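Local structure of phosphoglycerol transferase GacH (Streptococcus pyogenes MGAS5005, 6DGM) at residues K20-A25 against H375-K380; M206-P211 against S243-E248; T236-L241 against H271-Y276. The protein probably transfers glycerol phosphate onto the rhamnose polysaccharide of the streptococcal cell wall, the present chain being its sulfatase-like, manganese-binding catalytic domain. All blocks are in the same frame, centred on the assembly; numbering follows the deposited sequence.

Contact 1: residues K20-A25 against H375-K380; sequences KYQKLA and HKTFFK
Tyr21 and Gln22, side by side on helix 11-29, meet Phe378 and Thr377 of the C-terminal loop, so that an apolar and a polar pair lie next to each other. The apolar pair belongs to the buried part. CB of Tyr21 approaches CE1 of Phe378 at 4.3 Å, coming obliquely to the phenyl ring, while the tyrosine ring itself runs on away from the loop and places its hydroxyl on Asp357, with which it is hydrogen-bonded. Phe378 reaches the helix because its CG stands anti to the backbone N (chi1 -174°), and its ring is also covered by Ala18, Pro328 and Ile361. On its far side CD2 of Phe378 lies over the centre of the Phe379 ring, 3.6 Å above the plane.

Toward solvent the contact turns polar, with Thr377 exposed. The Gln22 chain leaves the helix with CG anti to N (chi1 -168°) and then bends at chi2, carrying its amide across the Thr377 side chain. Thr377 OG1 donates to Gln22 OE1 over a short 2.5 Å, approaching from above the carbonyl plane, 48° out of it. The amide's other end is used as well: NE2 of Gln22 gives a hydrogen bond to a water at 3.1 Å, and that water donates to the carbonyl O of Thr377 at 2.8 Å. Both ends of the amide are thereby tied to one exposed residue, which should fix its rotation.

Two successive type I turns, His375 to Phe378 and Thr377 to Lys380, give the loop its course. It follows helix 349-365 and runs beside helix 11-29, with Pro328 at the start of helix 328-339 touching both Gln22 and Phe378, so regions near the two ends of this chain pack together on these helices.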
loop_
_atom_site.group_PDB
_atom_site.type_symbol
_atom_site.label_atom_id
_atom_site.label_comp_id
_atom_site.label_asym_id
_atom_site.label_seq_id
_atom_site.Cartn_x
_atom_site.Cartn_y
_atom_site.Cartn_z
ATOM N N LYS A 20 15.129 -15.475 -17.405
ATOM C CA LYS A 20 15.760 -14.166 -17.259
ATOM C C LYS A 20 15.738 -13.687 -15.809
ATOM O O LYS A 20 16.751 -13.215 -15.280
ATOM C CB LYS A 20 15.035 -13.159 -18.156
ATOM C CG LYS A 20 15.584 -11.754 -18.085
ATOM C CD LYS A 20 14.822 -10.821 -19.007
ATOM C CE LYS A 20 15.321 -9.396 -18.874
ATOM N NZ LYS A 20 14.607 -8.484 -19.807
ATOM N N TYR A 21 14.595 -13.802 -15.139
ATOM C CA TYR A 21 14.503 -13.296 -13.764
ATOM C C TYR A 21 15.039 -14.285 -12.744
ATOM O O TYR A 21 15.382 -13.874 -11.627
ATOM C CB TYR A 21 13.093 -12.763 -13.494
ATOM C CG TYR A 21 12.904 -11.503 -14.293
ATOM C CD1 TYR A 21 13.518 -10.326 -13.904
ATOM C CD2 TYR A 21 12.200 -11.513 -15.490
ATOM C CE1 TYR A 21 13.401 -9.178 -14.657
ATOM C CE2 TYR A 21 12.084 -10.368 -16.256
ATOM C CZ TYR A 21 12.686 -9.203 -15.827
ATOM O OH TYR A 21 12.582 -8.052 -16.572
ATOM N N GLN A 22 15.187 -15.558 -13.111
ATOM C CA GLN A 22 15.916 -16.477 -12.250
ATOM C C GLN A 22 17.360 -16.014 -12.099
ATOM O O GLN A 22 17.904 -15.967 -10.989
ATOM C CB GLN A 22 15.854 -17.894 -12.811
ATOM C CG GLN A 22 16.337 -18.963 -11.832
ATOM C CD GLN A 22 15.403 -19.119 -10.637
ATOM O OE1 GLN A 22 14.206 -19.381 -10.802
ATOM N NE2 GLN A 22 15.944 -18.941 -9.430
ATOM N N LYS A 23 17.996 -15.649 -13.217
ATOM C CA LYS A 23 19.380 -15.204 -13.145
ATOM C C LYS A 23 19.485 -13.851 -12.447
ATOM O O LYS A 23 20.419 -13.621 -11.668
ATOM C CB LYS A 23 19.999 -15.132 -14.536
ATOM C CG LYS A 23 21.483 -14.845 -14.474
ATOM C CD LYS A 23 22.182 -15.097 -15.794
ATOM C CE LYS A 23 23.686 -14.891 -15.653
ATOM N NZ LYS A 23 24.414 -15.174 -16.928
ATOM N N LEU A 24 18.539 -12.942 -12.713
ATOM C CA LEU A 24 18.614 -11.633 -12.075
ATOM C C LEU A 24 18.434 -11.758 -10.564
ATOM O O LEU A 24 19.134 -11.094 -9.796
ATOM C CB LEU A 24 17.585 -10.676 -12.673
ATOM C CG LEU A 24 17.656 -9.258 -12.100
ATOM C CD1 LEU A 24 18.964 -8.595 -12.461
ATOM C CD2 LEU A 24 16.497 -8.420 -12.589
ATOM N N ALA A 25 17.533 -12.635 -10.122
ATOM C CA ALA A 25 17.378 -12.868 -8.691
ATOM C C ALA A 25 18.679 -13.355 -8.061
ATOM O O ALA A 25 19.058 -12.915 -6.967
ATOM C CB ALA A 25 16.255 -13.877 -8.454
ATOM N N HIS A 375 7.319 -23.508 -13.994
ATOM C CA HIS A 375 8.540 -22.838 -13.561
ATOM C C HIS A 375 8.473 -22.728 -12.046
ATOM O O HIS A 375 8.072 -21.709 -11.480
ATOM C CB HIS A 375 8.629 -21.509 -14.247
ATOM C CG HIS A 375 8.683 -21.638 -15.734
ATOM N ND1 HIS A 375 9.833 -21.996 -16.402
ATOM C CD2 HIS A 375 7.719 -21.514 -16.678
ATOM C CE1 HIS A 375 9.581 -22.077 -17.696
ATOM N NE2 HIS A 375 8.307 -21.781 -17.891
ATOM N N LYS A 376 8.906 -23.807 -11.382
ATOM C CA LYS A 376 8.595 -24.020 -9.976
ATOM C C LYS A 376 9.317 -23.069 -9.036
ATOM O O LYS A 376 8.890 -22.925 -7.888
ATOM C CB LYS A 376 8.986 -25.437 -9.550
ATOM C CG LYS A 376 8.347 -26.549 -10.351
ATOM C CD LYS A 376 6.840 -26.554 -10.204
ATOM C CE LYS A 376 6.298 -27.978 -10.041
ATOM N NZ LYS A 376 7.138 -29.025 -10.645
ATOM N N THR A 377 10.410 -22.448 -9.461
ATOM C CA THR A 377 11.143 -21.537 -8.585
ATOM C C THR A 377 10.834 -20.068 -8.850
ATOM O O THR A 377 11.423 -19.199 -8.199
ATOM C CB THR A 377 12.653 -21.800 -8.693
ATOM O OG1 THR A 377 13.108 -21.498 -10.017
ATOM C CG2 THR A 377 12.971 -23.268 -8.376
ATOM N N PHE A 378 9.902 -19.761 -9.754
ATOM C CA PHE A 378 9.705 -18.367 -10.130
ATOM C C PHE A 378 9.252 -17.521 -8.946
ATOM O O PHE A 378 9.630 -16.347 -8.826
ATOM C CB PHE A 378 8.684 -18.240 -11.252
ATOM C CG PHE A 378 8.553 -16.834 -11.778
ATOM C CD1 PHE A 378 9.533 -16.296 -12.597
ATOM C CD2 PHE A 378 7.454 -16.053 -11.453
ATOM C CE1 PHE A 378 9.415 -15.005 -13.091
ATOM C CE2 PHE A 378 7.332 -14.776 -11.944
ATOM C CZ PHE A 378 8.317 -14.248 -12.760
ATOM N N PHE A 379 8.401 -18.073 -8.091
ATOM C CA PHE A 379 7.894 -17.331 -6.943
ATOM C C PHE A 379 8.614 -17.688 -5.655
ATOM O O PHE A 379 8.243 -17.182 -4.583
ATOM C CB PHE A 379 6.390 -17.547 -6.785
ATOM C CG PHE A 379 5.578 -16.986 -7.925
ATOM C CD1 PHE A 379 5.299 -15.625 -7.991
ATOM C CD2 PHE A 379 5.088 -17.810 -8.927
ATOM C CE1 PHE A 379 4.545 -15.103 -9.021
ATOM C CE2 PHE A 379 4.331 -17.290 -9.980
ATOM C CZ PHE A 379 4.068 -15.947 -10.033
ATOM N N LYS A 380 9.619 -18.550 -5.722
ATOM C CA LYS A 380 10.360 -18.956 -4.536
ATOM C C LYS A 380 11.597 -18.082 -4.365
ATOM O O LYS A 380 12.150 -17.552 -5.331
ATOM C CB LYS A 380 10.752 -20.433 -4.632
ATOM C CG LYS A 380 9.549 -21.367 -4.633
ATOM C CD LYS A 380 9.932 -22.827 -4.739
ATOM C CE LYS A 380 8.694 -23.720 -4.689
ATOM N NZ LYS A 380 9.050 -25.163 -4.859
HETATM O O HOH W 1 14.006 -19.091 -7.025
#

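Contact 2: residues M206-P211 against S243-E248; sequences MQNHIP and SFTDKE. With 1GP (sn-glycerol-1-phosphate), chain D.
Gln207 and Asn208, on a tight turn after strand 200-204, bring their amides close to one hydroxyl, that of Thr245 on helix 229-257. The turn is type I and runs from Met206 to His209, closed by His209 N bonding to Met206 O. Met206 begins it on the ligand side, its sulfur SD 3.9 Å from C3 of sn-glycerol-1-phosphate.

Gln207 points the other way, its chain extended beyond CG, and runs antiparallel alongside the Thr245 side chain. Its NE2 comes within 3.0 Å of Thr245 OG1 and donates to Asn208 OD1 at 3.0 Å, with the acceptor close to the Gln207 amide plane; OE1 is taken by the backbone N of Asp182. The bond between the side chains ties the two neighbouring amides together.

Asn208 and Thr245 extend toward each other. ND2 of Asn208 donates to Thr245 OG1 over 2.9 Å, at an N-H...O angle of 152°, and Asp182 OD2 shares a further hydrogen bond with that hydroxyl, so this buried group has at least two hydrogen-bond partners. In this alkaline phosphatase-like fold the ligand pocket is formed by loops at the ends of the central strands, and here a turn following one such strand is fastened to the helix behind it.

His209, next in line, swings back to the ligand. Its CG is anti to N (chi1 -162°), and NE2 donates in the ring plane to phosphate oxygen O4P at 2.9 Å. At the other ring nitrogen, ND1 donates nearly straight (170°) to Ile210 O at 2.6 Å, along a lone pair in the carbonyl plane. This second bond helps fix the rotation of the ring; His139, Asn145 and Arg148 also hydrogen-bond the ligand. The chain leaves through a cis peptide between Ile210 and Pro211.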
loop_
_atom_site.group_PDB
_atom_site.type_symbol
_atom_site.label_atom_id
_atom_site.label_comp_id
_atom_site.label_asym_id
_atom_site.label_seq_id
_atom_site.Cartn_x
_atom_site.Cartn_y
_atom_site.Cartn_z
ATOM N N MET A 206 -9.870 3.484 9.243
ATOM C CA MET A 206 -11.136 4.122 8.916
ATOM C C MET A 206 -11.282 5.551 9.421
ATOM O O MET A 206 -12.179 6.250 8.939
ATOM C CB MET A 206 -12.308 3.299 9.474
ATOM C CG MET A 206 -12.849 2.251 8.544
ATOM S SD MET A 206 -13.527 2.971 7.023
ATOM C CE MET A 206 -15.258 3.153 7.406
ATOM N N GLN A 207 -10.449 6.000 10.362
ATOM C CA GLN A 207 -10.702 7.275 11.029
ATOM C C GLN A 207 -10.976 8.412 10.043
ATOM O O GLN A 207 -11.922 9.191 10.235
ATOM C CB GLN A 207 -9.533 7.649 11.924
ATOM C CG GLN A 207 -9.750 8.943 12.681
ATOM C CD GLN A 207 -8.502 9.379 13.379
ATOM O OE1 GLN A 207 -8.098 8.770 14.361
ATOM N NE2 GLN A 207 -7.842 10.406 12.841
ATOM N N ASN A 208 -10.135 8.558 9.013
ATOM C CA ASN A 208 -10.171 9.731 8.144
ATOM C C ASN A 208 -11.000 9.513 6.886
ATOM O O ASN A 208 -10.909 10.300 5.936
ATOM C CB ASN A 208 -8.748 10.189 7.855
ATOM C CG ASN A 208 -8.048 10.594 9.131
ATOM O OD1 ASN A 208 -8.715 11.030 10.063
ATOM N ND2 ASN A 208 -6.739 10.381 9.223
ATOM N N HIS A 209 -11.871 8.509 6.901
ATOM C CA HIS A 209 -12.847 8.320 5.849
ATOM C C HIS A 209 -13.933 9.382 5.921
ATOM O O HIS A 209 -14.370 9.773 7.002
ATOM C CB HIS A 209 -13.496 6.941 6.015
ATOM C CG HIS A 209 -14.196 6.447 4.788
ATOM N ND1 HIS A 209 -15.417 6.931 4.378
ATOM C CD2 HIS A 209 -13.848 5.493 3.889
ATOM C CE1 HIS A 209 -15.791 6.309 3.274
ATOM N NE2 HIS A 209 -14.854 5.436 2.952
ATOM N N ILE A 210 -14.393 9.828 4.761
ATOM C CA ILE A 210 -15.552 10.697 4.647
ATOM C C ILE A 210 -16.734 10.077 5.392
ATOM O O ILE A 210 -16.905 8.866 5.360
ATOM C CB ILE A 210 -15.857 10.965 3.166
ATOM C CG1 ILE A 210 -16.892 12.077 2.990
ATOM C CG2 ILE A 210 -16.319 9.663 2.478
ATOM C CD1 ILE A 210 -17.135 12.416 1.525
ATOM N N PRO A 211 -17.576 10.863 6.065
ATOM C CA PRO A 211 -17.591 12.309 6.305
ATOM C C PRO A 211 -16.717 12.683 7.503
ATOM O O PRO A 211 -16.588 11.890 8.448
ATOM C CB PRO A 211 -19.066 12.594 6.586
ATOM C CG PRO A 211 -19.569 11.368 7.217
ATOM C CD PRO A 211 -18.761 10.204 6.664
ATOM N N SER A 243 -4.236 15.758 12.216
ATOM C CA SER A 243 -3.344 16.100 13.320
ATOM C C SER A 243 -3.323 15.003 14.382
ATOM O O SER A 243 -2.274 14.763 15.004
ATOM C CB SER A 243 -3.727 17.462 13.909
ATOM O OG SER A 243 -4.798 17.353 14.834
ATOM N N PHE A 244 -4.461 14.328 14.606
ATOM C CA PHE A 244 -4.486 13.205 15.543
ATOM C C PHE A 244 -3.746 12.010 14.960
ATOM O O PHE A 244 -2.925 11.377 15.633
ATOM C CB PHE A 244 -5.928 12.787 15.884
ATOM C CG PHE A 244 -6.677 13.779 16.724
ATOM C CD1 PHE A 244 -6.481 13.830 18.089
ATOM C CD2 PHE A 244 -7.611 14.637 16.153
ATOM C CE1 PHE A 244 -7.178 14.748 18.878
ATOM C CE2 PHE A 244 -8.292 15.560 16.932
ATOM C CZ PHE A 244 -8.085 15.613 18.295
ATOM N N THR A 245 -4.023 11.688 13.695
ATOM C CA THR A 245 -3.315 10.587 13.058
ATOM C C THR A 245 -1.819 10.809 13.117
ATOM O O THR A 245 -1.054 9.875 13.373
ATOM C CB THR A 245 -3.758 10.448 11.609
ATOM O OG1 THR A 245 -5.139 10.059 11.593
ATOM C CG2 THR A 245 -2.916 9.410 10.856
ATOM N N ASP A 246 -1.391 12.053 12.919
ATOM C CA ASP A 246 0.029 12.355 12.887
ATOM C C ASP A 246 0.677 12.058 14.231
ATOM O O ASP A 246 1.721 11.395 14.297
ATOM C CB ASP A 246 0.212 13.815 12.499
ATOM C CG ASP A 246 1.657 14.194 12.353
ATOM O OD1 ASP A 246 2.289 13.728 11.388
ATOM O OD2 ASP A 246 2.147 14.965 13.195
ATOM N N LYS A 247 0.058 12.523 15.319
ATOM C CA LYS A 247 0.595 12.260 16.652
ATOM C C LYS A 247 0.529 10.779 17.003
ATOM O O LYS A 247 1.470 10.241 17.605
ATOM C CB LYS A 247 -0.152 13.090 17.688
ATOM C CG LYS A 247 0.049 14.573 17.521
ATOM C CD LYS A 247 -0.788 15.335 18.537
ATOM C CE LYS A 247 -0.723 16.827 18.289
ATOM N NZ LYS A 247 -1.233 17.175 16.932
ATOM N N GLU A 248 -0.575 10.108 16.665
ATOM C CA GLU A 248 -0.702 8.703 17.023
ATOM C C GLU A 248 0.264 7.835 16.223
ATOM O O GLU A 248 0.712 6.801 16.722
ATOM C CB GLU A 248 -2.138 8.219 16.835
ATOM C CG GLU A 248 -3.160 8.955 17.694
ATOM C CD GLU A 248 -2.965 8.726 19.182
ATOM O OE1 GLU A 248 -2.239 7.773 19.565
ATOM O OE2 GLU A 248 -3.542 9.508 19.986
HETATM C C3 1GP D . -14.565 0.705 3.967
HETATM O O3 1GP D . -12.307 0.485 3.070
HETATM C C2 1GP D . -13.663 0.869 2.763
HETATM O O2 1GP D . -14.776 -0.661 4.317
HETATM C C1 1GP D . -13.692 2.303 2.256
HETATM O O1P 1GP D . -13.098 2.387 0.957
HETATM O O2P 1GP D . -12.308 4.903 0.613
HETATM O O3P 1GP D . -13.054 3.301 -1.337
HETATM O O4P 1GP D . -14.749 4.210 0.329
HETATM P P 1GP D . -13.269 3.766 0.121
#

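Contact 3: residues T236-L241 against H271-Y276; sequences TSYARL and HLPGLY. With MN (manganese (II) ion), chain C.
A buried CH-pi contact joins helix 229-257 to the loop after strand 263-269: Pro273 sits on one face of the Tyr238 ring. CG of the proline lies 3.8 Å from the ring centroid and 17° off the ring normal, displaced a little toward the rim, where it meets CZ of Tyr238 at 3.6 Å. Tyr238 stretches from the helix with CG anti to N (chi1 170°) and runs roughly perpendicular to the Pro273 side chain. Its hydroxyl continues past the proline into hydrogen bonds with Ser48 O and Ser50 N, which hold the far end of the ring.

Nearer the helix, Leu275 CD2 touches Tyr238 CB at 3.8 Å. Between the two loop contacts the backbone turns at Gly274, the centre of an inverse gamma turn, which brings Pro273 and Leu275 to the same tyrosine.

The loop starts at the metal site, as expected in the alkaline phosphatase-like fold, where residues at strand ends bind the metal. His271 coordinates the manganese ion through NE2 at 2.1 Å, together with Glu47, Thr89 and Asp270. The second ring nitrogen, ND1, donates to Leu272 O at 2.8 Å; the acceptor lies in the ring plane, although the donor stands 55° out of the carbonyl plane. This bond probably helps set the rotation of the ring.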
loop_
_atom_site.group_PDB
_atom_site.type_symbol
_atom_site.label_atom_id
_atom_site.label_comp_id
_atom_site.label_asym_id
_atom_site.label_seq_id
_atom_site.Cartn_x
_atom_site.Cartn_y
_atom_site.Cartn_z
ATOM N N THR A 236 -11.045 21.814 6.808
ATOM C CA THR A 236 -10.650 22.089 8.186
ATOM C C THR A 236 -10.855 20.868 9.069
ATOM O O THR A 236 -9.970 20.506 9.851
ATOM C CB THR A 236 -11.431 23.295 8.707
ATOM O OG1 THR A 236 -11.005 24.463 8.000
ATOM C CG2 THR A 236 -11.222 23.498 10.226
ATOM N N SER A 237 -12.029 20.227 8.972
ATOM C CA SER A 237 -12.289 19.035 9.773
ATOM C C SER A 237 -11.292 17.927 9.449
ATOM O O SER A 237 -10.798 17.237 10.350
ATOM C CB SER A 237 -13.705 18.516 9.488
ATOM O OG SER A 237 -14.679 19.511 9.745
ATOM N N TYR A 238 -11.025 17.717 8.160
ATOM C CA TYR A 238 -10.050 16.715 7.742
ATOM C C TYR A 238 -8.659 17.029 8.282
ATOM O O TYR A 238 -7.953 16.128 8.756
ATOM C CB TYR A 238 -10.032 16.660 6.216
ATOM C CG TYR A 238 -8.904 15.848 5.630
ATOM C CD1 TYR A 238 -8.987 14.472 5.583
ATOM C CD2 TYR A 238 -7.768 16.473 5.122
ATOM C CE1 TYR A 238 -7.942 13.726 5.044
ATOM C CE2 TYR A 238 -6.736 15.745 4.573
ATOM C CZ TYR A 238 -6.828 14.369 4.550
ATOM O OH TYR A 238 -5.791 13.636 4.002
ATOM N N ALA A 239 -8.233 18.302 8.205
ATOM C CA ALA A 239 -6.908 18.666 8.697
ATOM C C ALA A 239 -6.792 18.427 10.202
ATOM O O ALA A 239 -5.745 17.973 10.688
ATOM C CB ALA A 239 -6.576 20.122 8.370
ATOM N N ARG A 240 -7.849 18.735 10.949
ATOM C CA ARG A 240 -7.865 18.451 12.378
ATOM C C ARG A 240 -7.709 16.958 12.631
ATOM O O ARG A 240 -6.929 16.541 13.489
ATOM C CB ARG A 240 -9.153 18.985 13.007
ATOM C CG ARG A 240 -9.182 20.488 13.081
ATOM C CD ARG A 240 -10.574 20.993 13.363
ATOM N NE ARG A 240 -10.550 22.444 13.517
ATOM C CZ ARG A 240 -11.623 23.217 13.566
ATOM N NH1 ARG A 240 -12.833 22.688 13.467
ATOM N NH2 ARG A 240 -11.475 24.528 13.691
ATOM N N LEU A 241 -8.457 16.134 11.889
ATOM C CA LEU A 241 -8.344 14.686 12.038
ATOM C C LEU A 241 -6.944 14.195 11.683
ATOM O O LEU A 241 -6.398 13.322 12.368
ATOM C CB LEU A 241 -9.417 14.000 11.191
ATOM C CG LEU A 241 -10.841 14.184 11.728
ATOM C CD1 LEU A 241 -11.853 13.697 10.698
ATOM C CD2 LEU A 241 -11.056 13.424 13.013
ATOM N N HIS A 271 -5.596 7.353 -1.268
ATOM C CA HIS A 271 -6.034 8.357 -2.229
ATOM C C HIS A 271 -6.286 9.627 -1.422
ATOM O O HIS A 271 -6.370 9.587 -0.187
ATOM C CB HIS A 271 -7.342 7.938 -2.940
ATOM C CG HIS A 271 -8.397 7.480 -1.982
ATOM N ND1 HIS A 271 -9.122 8.359 -1.199
ATOM C CD2 HIS A 271 -8.802 6.239 -1.627
ATOM C CE1 HIS A 271 -9.935 7.672 -0.414
ATOM N NE2 HIS A 271 -9.760 6.386 -0.655
ATOM N N LEU A 272 -6.387 10.751 -2.127
ATOM C CA LEU A 272 -6.766 11.996 -1.476
ATOM C C LEU A 272 -8.205 11.900 -0.977
ATOM O O LEU A 272 -9.021 11.170 -1.550
ATOM C CB LEU A 272 -6.666 13.162 -2.461
ATOM C CG LEU A 272 -5.328 13.897 -2.497
ATOM C CD1 LEU A 272 -4.227 13.071 -3.144
ATOM C CD2 LEU A 272 -5.458 15.232 -3.184
ATOM N N PRO A 273 -8.550 12.649 0.071
ATOM C CA PRO A 273 -9.963 12.779 0.446
ATOM C C PRO A 273 -10.740 13.478 -0.655
ATOM O O PRO A 273 -10.233 14.391 -1.314
ATOM C CB PRO A 273 -9.907 13.647 1.700
ATOM C CG PRO A 273 -8.694 14.510 1.480
ATOM C CD PRO A 273 -7.689 13.576 0.838
ATOM N N GLY A 274 -12.001 13.067 -0.835
ATOM C CA GLY A 274 -12.821 13.623 -1.890
ATOM C C GLY A 274 -13.512 14.888 -1.426
ATOM O O GLY A 274 -14.748 14.940 -1.318
ATOM N N LEU A 275 -12.720 15.898 -1.088
ATOM C CA LEU A 275 -13.285 17.162 -0.652
ATOM C C LEU A 275 -12.826 18.363 -1.455
ATOM O O LEU A 275 -13.399 19.443 -1.276
ATOM C CB LEU A 275 -12.981 17.424 0.833
ATOM C CG LEU A 275 -11.502 17.474 1.248
ATOM C CD1 LEU A 275 -10.856 18.819 0.994
ATOM C CD2 LEU A 275 -11.379 17.077 2.720
ATOM N N TYR A 276 -11.827 18.205 -2.342
ATOM C CA TYR A 276 -11.309 19.350 -3.069
ATOM C C TYR A 276 -12.003 19.478 -4.420
ATOM O O TYR A 276 -12.200 18.476 -5.112
ATOM C CB TYR A 276 -9.823 19.157 -3.359
ATOM C CG TYR A 276 -8.908 18.941 -2.180
ATOM C CD1 TYR A 276 -8.449 20.025 -1.438
ATOM C CD2 TYR A 276 -8.466 17.668 -1.827
ATOM C CE1 TYR A 276 -7.592 19.855 -0.381
ATOM C CE2 TYR A 276 -7.600 17.480 -0.751
ATOM C CZ TYR A 276 -7.171 18.585 -0.025
ATOM O OH TYR A 276 -6.294 18.406 1.032
HETATM MN MN MN C . -10.070 4.926 0.894
#

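Contacts 2 and 3 are neighbours, their centres 9 Å apart, and both use helix 229-257, where residues about two turns apart, Thr245 and Tyr238, receive the loops after strands 200-204 and 263-269 of the central mixed sheet. They meet directly where Asn208 OD1 packs against Leu241 CB. Along the chain their segments alternate, so the two connections overlap in sequence, and the loops they hold supply His209 to the phosphate and His271 to the manganese ion. Contact 1 lies on the opposite side of the chain's centre, about 41 and 43 Å away between centres. It joins regions near the two termini, enclosing the other contacts in sequence, and is remote from the annotated sites.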